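PDB 2PNW: membrane-bound lytic murein transglycosylase from Agrobacterium tumefaciens, which probably cleaves the glycan strands of peptidoglycan between N-acetylmuramic acid and N-acetylglucosamine, leaving 1,6-anhydromuramoyl ends, as lytic transglycosylases of the MltA family do. Local coordinates for residues R122-P125 with E126-D129; D137-D140 with P141-F145. One frame throughout, in Å; residues are numbered along the deposited sequence.

Interaction 1 (R122-P125 with E126-D129); sequences RRPP and ELVD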
ATOM      1  N   ARG A 122      16.371   4.182  -9.591  1.00 16.95           N
ATOM      2  CA  ARG A 122      15.302   4.004 -10.583  1.00 17.36           C
ATOM      3  C   ARG A 122      15.382   2.581 -11.103  1.00 16.52           C
ATOM      4  O   ARG A 122      16.362   1.872 -10.846  1.00 16.27           O
ATOM      5  CB  ARG A 122      15.531   4.884 -11.833  1.00 18.38           C
ATOM      6  CG  ARG A 122      15.549   6.365 -11.661  1.00 20.30           C
ATOM      7  CD  ARG A 122      15.662   7.003 -13.081  1.00 17.96           C
ATOM      8  NE  ARG A 122      17.026   7.105 -13.595  1.00 17.56           N
ATOM      9  CZ  ARG A 122      17.530   6.377 -14.589  1.00 18.68           C
ATOM     10  NH1 ARG A 122      16.773   5.477 -15.222  1.00 19.99           N
ATOM     11  NH2 ARG A 122      18.782   6.576 -14.992  1.00 21.91           N
ATOM     12  N   ARG A 123      14.379   2.180 -11.896  1.00 15.68           N
ATOM     13  CA  ARG A 123      14.369   0.829 -12.443  1.00 15.54           C
ATOM     14  C   ARG A 123      15.482   0.640 -13.489  1.00 15.90           C
ATOM     15  O   ARG A 123      15.539   1.381 -14.485  1.00 15.85           O
ATOM     16  CB  ARG A 123      13.008   0.558 -13.083  1.00 15.98           C
ATOM     17  CG  ARG A 123      12.849  -0.870 -13.586  1.00 14.30           C
ATOM     18  CD  ARG A 123      11.505  -0.966 -14.309  1.00 16.79           C
ATOM     19  NE  ARG A 123      11.283  -2.328 -14.794  1.00 17.40           N
ATOM     20  CZ  ARG A 123      10.080  -2.829 -15.065  1.00 18.24           C
ATOM     21  NH1 ARG A 123       8.982  -2.079 -14.902  1.00 17.48           N
ATOM     22  NH2 ARG A 123       9.992  -4.090 -15.510  1.00 16.68           N
ATOM     23  N   PRO A 124      16.366  -0.357 -13.281  1.00 16.36           N
ATOM     24  CA  PRO A 124      17.413  -0.682 -14.272  1.00 16.46           C
ATOM     25  C   PRO A 124      16.761  -1.189 -15.557  1.00 16.38           C
ATOM     26  O   PRO A 124      15.766  -1.902 -15.482  1.00 16.64           O
ATOM     27  CB  PRO A 124      18.175  -1.839 -13.608  1.00 15.66           C
ATOM     28  CG  PRO A 124      17.872  -1.699 -12.121  1.00 17.55           C
ATOM     29  CD  PRO A 124      16.455  -1.226 -12.087  1.00 16.23           C
ATOM     30  N   PRO A 125      17.349  -0.873 -16.730  1.00 16.83           N
ATOM     31  CA  PRO A 125      16.714  -1.272 -17.998  1.00 17.38           C
ATOM     32  C   PRO A 125      16.708  -2.804 -18.207  1.00 17.84           C
ATOM     33  O   PRO A 125      15.954  -3.312 -19.043  1.00 17.92           O
ATOM     34  CB  PRO A 125      17.590  -0.579 -19.062  1.00 17.21           C
ATOM     35  CG  PRO A 125      18.953  -0.442 -18.378  1.00 16.72           C
ATOM     36  CD  PRO A 125      18.634  -0.166 -16.936  1.00 17.00           C
ATOM     37  N   GLU A 126      17.554  -3.531 -17.459  1.00 17.16           N
ATOM     38  CA  GLU A 126      17.630  -4.986 -17.591  1.00 16.83           C
ATOM     39  C   GLU A 126      16.641  -5.693 -16.676  1.00 17.03           C
ATOM     40  O   GLU A 126      16.568  -6.912 -16.679  1.00 16.85           O
ATOM     41  CB  GLU A 126      19.070  -5.517 -17.379  1.00 17.59           C
ATOM     42  CG  GLU A 126      19.575  -5.498 -15.909  1.00 18.22           C
ATOM     43  CD  GLU A 126      20.174  -4.145 -15.443  1.00 21.49           C
ATOM     44  OE1 GLU A 126      20.028  -3.098 -16.136  1.00 19.47           O
ATOM     45  OE2 GLU A 126      20.797  -4.136 -14.348  1.00 21.52           O
ATOM     46  N   LEU A 127      15.904  -4.931 -15.871  1.00 16.64           N
ATOM     47  CA  LEU A 127      14.917  -5.519 -14.965  1.00 16.25           C
ATOM     48  C   LEU A 127      13.606  -5.610 -15.733  1.00 17.03           C
ATOM     49  O   LEU A 127      12.817  -4.652 -15.789  1.00 17.18           O
ATOM     50  CB  LEU A 127      14.737  -4.697 -13.680  1.00 15.46           C
ATOM     51  CG  LEU A 127      13.774  -5.298 -12.630  1.00 16.54           C
ATOM     52  CD1 LEU A 127      14.337  -6.612 -12.033  1.00 17.15           C
ATOM     53  CD2 LEU A 127      13.578  -4.260 -11.529  1.00 16.16           C
ATOM     54  N   VAL A 128      13.387  -6.768 -16.341  1.00 16.35           N
ATOM     55  CA  VAL A 128      12.244  -6.959 -17.246  1.00 16.41           C
ATOM     56  C   VAL A 128      11.079  -7.634 -16.537  1.00 16.78           C
ATOM     57  O   VAL A 128      11.271  -8.429 -15.611  1.00 15.97           O
ATOM     58  CB  VAL A 128      12.657  -7.756 -18.503  1.00 16.86           C
ATOM     59  CG1 VAL A 128      13.684  -6.964 -19.300  1.00 17.48           C
ATOM     60  CG2 VAL A 128      13.207  -9.206 -18.100  1.00 16.20           C
ATOM     61  N   ASP A 129       9.866  -7.274 -16.952  1.00 16.93           N
ATOM     62  CA  ASP A 129       8.669  -8.021 -16.592  1.00 17.36           C
ATOM     63  C   ASP A 129       8.729  -9.429 -17.171  1.00 17.28           C
ATOM     64  O   ASP A 129       9.231  -9.657 -18.302  1.00 16.49           O
ATOM     65  CB  ASP A 129       7.401  -7.301 -17.081  1.00 17.92           C
ATOM     66  CG  ASP A 129       7.359  -5.866 -16.626  1.00 22.58           C
ATOM     67  OD1 ASP A 129       6.836  -5.596 -15.541  1.00 26.03           O
ATOM     68  OD2 ASP A 129       7.964  -5.014 -17.311  1.00 31.42           O
TER
HETATM   69  O   HOH W   1       6.378  -3.135 -15.018  1.00 23.02           O
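The side chain of Arg123 brings its guanidinium edge onto Leu127 O and crosses the side chains of Leu127 and Asp129 at about a right angle. It spans a type I beta turn, Pro124 to Leu127, that leads into strand 127-129 within the MltA-specific insert. The aliphatic part is fully extended, with CG anti to the backbone N (chi1 -175°), which carries the guanidinium past the turn. There NE and NH2 hold one acceptor side-on: NE is 3.0 Å and NH2 2.9 Å from Leu127 O, which lies close to the guanidinium plane. This double grip fixes the rotation of the flat group, whose NH2 also forms a salt bridge with Asp129 OD2, weak as a hydrogen bond. Arginine suits the place because it offers several N-H groups in one plane. The turn itself is closed by Leu127 N, 3.1 Å from Pro124 O. Pro125 fits the first corner, since its ring holds phi near the type I value (-67°). Glu126 folds back over the prolines, bent at chi2 (-84°), bringing OE1 to 3.3 Å from Pro125 CD while the same oxygen pairs with Arg170. Leu127 packs its CB beside Pro124 CD, and Phe260 of strand 259-263 touches both residues. At the NH1 corner, in the guanidinium plane, a water accepts from Arg123 NH1 at 2.8 Å and donates to Asp129 OD1 at 2.6 Å.

Interaction 2 (D137-D140 with P141-F145); sequences DGFD and PSYAF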
ATOM      1  N   ASP A 137      12.845 -21.788 -18.855  1.00 21.21           N
ATOM      2  CA  ASP A 137      12.573 -23.109 -18.323  1.00 22.46           C
ATOM      3  C   ASP A 137      13.095 -23.196 -16.882  1.00 21.08           C
ATOM      4  O   ASP A 137      14.244 -22.827 -16.615  1.00 21.70           O
ATOM      5  CB  ASP A 137      13.257 -24.163 -19.190  1.00 23.31           C
ATOM      6  CG  ASP A 137      12.522 -24.398 -20.502  1.00 27.61           C
ATOM      7  OD1 ASP A 137      11.449 -23.780 -20.720  1.00 29.80           O
ATOM      8  OD2 ASP A 137      13.012 -25.224 -21.302  1.00 33.88           O
ATOM      9  N   GLY A 138      12.219 -23.625 -15.984  1.00 20.22           N
ATOM     10  CA  GLY A 138      12.563 -23.798 -14.567  1.00 19.28           C
ATOM     11  C   GLY A 138      12.479 -22.557 -13.692  1.00 18.93           C
ATOM     12  O   GLY A 138      12.644 -22.639 -12.467  1.00 18.42           O
ATOM     13  N   PHE A 139      12.190 -21.407 -14.301  1.00 18.33           N
ATOM     14  CA  PHE A 139      12.043 -20.139 -13.532  1.00 17.54           C
ATOM     15  C   PHE A 139      10.840 -20.225 -12.616  1.00 17.43           C
ATOM     16  O   PHE A 139       9.812 -20.797 -12.977  1.00 17.67           O
ATOM     17  CB  PHE A 139      11.855 -18.956 -14.515  1.00 17.56           C
ATOM     18  CG  PHE A 139      12.423 -17.644 -14.044  1.00 17.30           C
ATOM     19  CD1 PHE A 139      13.810 -17.465 -13.963  1.00 17.85           C
ATOM     20  CD2 PHE A 139      11.592 -16.575 -13.738  1.00 17.44           C
ATOM     21  CE1 PHE A 139      14.360 -16.218 -13.566  1.00 18.78           C
ATOM     22  CE2 PHE A 139      12.136 -15.323 -13.352  1.00 17.70           C
ATOM     23  CZ  PHE A 139      13.521 -15.159 -13.262  1.00 17.25           C
ATOM     24  N   ASP A 140      10.970 -19.687 -11.395  1.00 17.19           N
ATOM     25  CA  ASP A 140       9.893 -19.689 -10.417  1.00 16.82           C
ATOM     26  C   ASP A 140       8.686 -18.913 -10.967  1.00 17.78           C
ATOM     27  O   ASP A 140       8.790 -17.709 -11.210  1.00 18.78           O
ATOM     28  CB  ASP A 140      10.425 -19.044  -9.126  1.00 17.13           C
ATOM     29  CG  ASP A 140       9.422 -19.025  -8.008  1.00 16.89           C
ATOM     30  OD1 ASP A 140       8.196 -19.092  -8.233  1.00 17.80           O
ATOM     31  OD2 ASP A 140       9.865 -18.872  -6.852  1.00 16.56           O
ATOM     32  N   PRO A 141       7.544 -19.594 -11.216  1.00 18.39           N
ATOM     33  CA  PRO A 141       6.437 -18.873 -11.874  1.00 18.35           C
ATOM     34  C   PRO A 141       5.771 -17.775 -11.010  1.00 18.93           C
ATOM     35  O   PRO A 141       4.963 -17.003 -11.522  1.00 19.68           O
ATOM     36  CB  PRO A 141       5.446 -19.995 -12.219  1.00 18.88           C
ATOM     37  CG  PRO A 141       5.703 -21.046 -11.113  1.00 19.50           C
ATOM     38  CD  PRO A 141       7.205 -21.014 -10.976  1.00 18.38           C
ATOM     39  N   SER A 142       6.123 -17.681  -9.732  1.00 17.91           N
ATOM     40  CA  SER A 142       5.671 -16.575  -8.907  1.00 17.60           C
ATOM     41  C   SER A 142       6.483 -15.290  -9.132  1.00 17.31           C
ATOM     42  O   SER A 142       6.066 -14.262  -8.663  1.00 18.01           O
ATOM     43  CB  SER A 142       5.637 -16.939  -7.408  1.00 17.85           C
ATOM     44  OG  SER A 142       6.956 -17.196  -6.923  1.00 19.89           O
ATOM     45  N   TYR A 143       7.623 -15.340  -9.830  1.00 16.19           N
ATOM     46  CA  TYR A 143       8.436 -14.135 -10.046  1.00 15.70           C
ATOM     47  C   TYR A 143       7.842 -13.279 -11.182  1.00 16.35           C
ATOM     48  O   TYR A 143       7.596 -13.791 -12.282  1.00 16.18           O
ATOM     49  CB  TYR A 143       9.878 -14.515 -10.416  1.00 15.72           C
ATOM     50  CG  TYR A 143      10.775 -14.606  -9.198  1.00 16.13           C
ATOM     51  CD1 TYR A 143      10.475 -15.494  -8.166  1.00 16.14           C
ATOM     52  CD2 TYR A 143      11.905 -13.785  -9.066  1.00 16.19           C
ATOM     53  CE1 TYR A 143      11.288 -15.573  -7.010  1.00 15.93           C
ATOM     54  CE2 TYR A 143      12.738 -13.869  -7.907  1.00 15.70           C
ATOM     55  CZ  TYR A 143      12.416 -14.780  -6.902  1.00 15.82           C
ATOM     56  OH  TYR A 143      13.214 -14.885  -5.762  1.00 16.55           O
ATOM     57  N   ALA A 144       7.626 -12.004 -10.897  1.00 15.66           N
ATOM     58  CA  ALA A 144       7.106 -11.042 -11.888  1.00 15.39           C
ATOM     59  C   ALA A 144       8.209 -10.263 -12.608  1.00 15.98           C
ATOM     60  O   ALA A 144       7.955  -9.592 -13.626  1.00 14.91           O
ATOM     61  CB  ALA A 144       6.125 -10.086 -11.170  1.00 15.51           C
ATOM     62  N   PHE A 145       9.456 -10.363 -12.107  1.00 14.85           N
ATOM     63  CA  PHE A 145      10.590  -9.644 -12.693  1.00 15.27           C
ATOM     64  C   PHE A 145      11.814 -10.528 -12.787  1.00 16.46           C
ATOM     65  O   PHE A 145      11.985 -11.469 -11.999  1.00 16.89           O
ATOM     66  CB  PHE A 145      10.965  -8.394 -11.881  1.00 15.53           C
ATOM     67  CG  PHE A 145       9.846  -7.412 -11.728  1.00 15.21           C
ATOM     68  CD1 PHE A 145       9.663  -6.402 -12.667  1.00 16.11           C
ATOM     69  CD2 PHE A 145       8.967  -7.513 -10.657  1.00 13.94           C
ATOM     70  CE1 PHE A 145       8.610  -5.470 -12.517  1.00 14.06           C
ATOM     71  CE2 PHE A 145       7.905  -6.604 -10.508  1.00 16.69           C
ATOM     72  CZ  PHE A 145       7.745  -5.578 -11.442  1.00 17.09           C
TER
HETATM   73  O   HOH W   2       8.195 -16.285 -13.441  1.00 17.47           O
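Asp140 OD1 takes two hydrogen bonds from Ser142, one from the backbone N at 2.9 Å and one from OG at 2.6 Å. Both donors approach from the same face of the carboxylate, and the N-H arrives on the anti side of OD1. The carboxylate reaches them because chi1 of Asp140 (-178°) swings CG away from its own N and beside the carbonyl carbon. Serine is apt here: a hydroxyl one carbon from the main chain can reach the same oxygen as its own N-H. Pro141 follows Asp140 in the turn, where its ring restrains phi and no N-H is needed. Tyr143 N closes the turn onto Asp140 O at 3.0 Å, nearly straight at 168°. A water sits within hydrogen-bonding distance of both Asp140 O (2.7 Å) and Tyr143 O (2.8 Å), linking the turn's ends. It lies at the edge of the Phe139 ring, whose CE2 meets Tyr143 CB at 3.8 Å, the two side chains crossing at about a right angle. Tyr155 stacks on Phe139 and meets Tyr143 edge-to-face, while Tyr143 OH bonds His212. The aspartate side chain bonded to the N-H two residues on makes an Asx turn, here superimposed on a type I beta turn from Asp140 to Tyr143.

Interactions 1 and 2 follow one another along the chain, their centres about 16 Å apart, both within the MltA-specific insert. Strand 127-129, which interaction 1 enters, is an outer strand of a small antiparallel sheet; its neighbour is strand 145-149. Residues 137-144 belong to the connection between them, and Phe145 opens strand 145-149. Interaction 2 thus shapes the end of that connection, just before the chain returns beside its starting strand. Phe145 joins the two directly: its ring lies by Arg123 and Asp129, with CE1 3.5 Å from Asp129 OD1, while its CB packs on Leu127. Phe145 and Leu127 also both touch Ala208 of strand 201-209, so the small sheet is seated against the larger body of the insert.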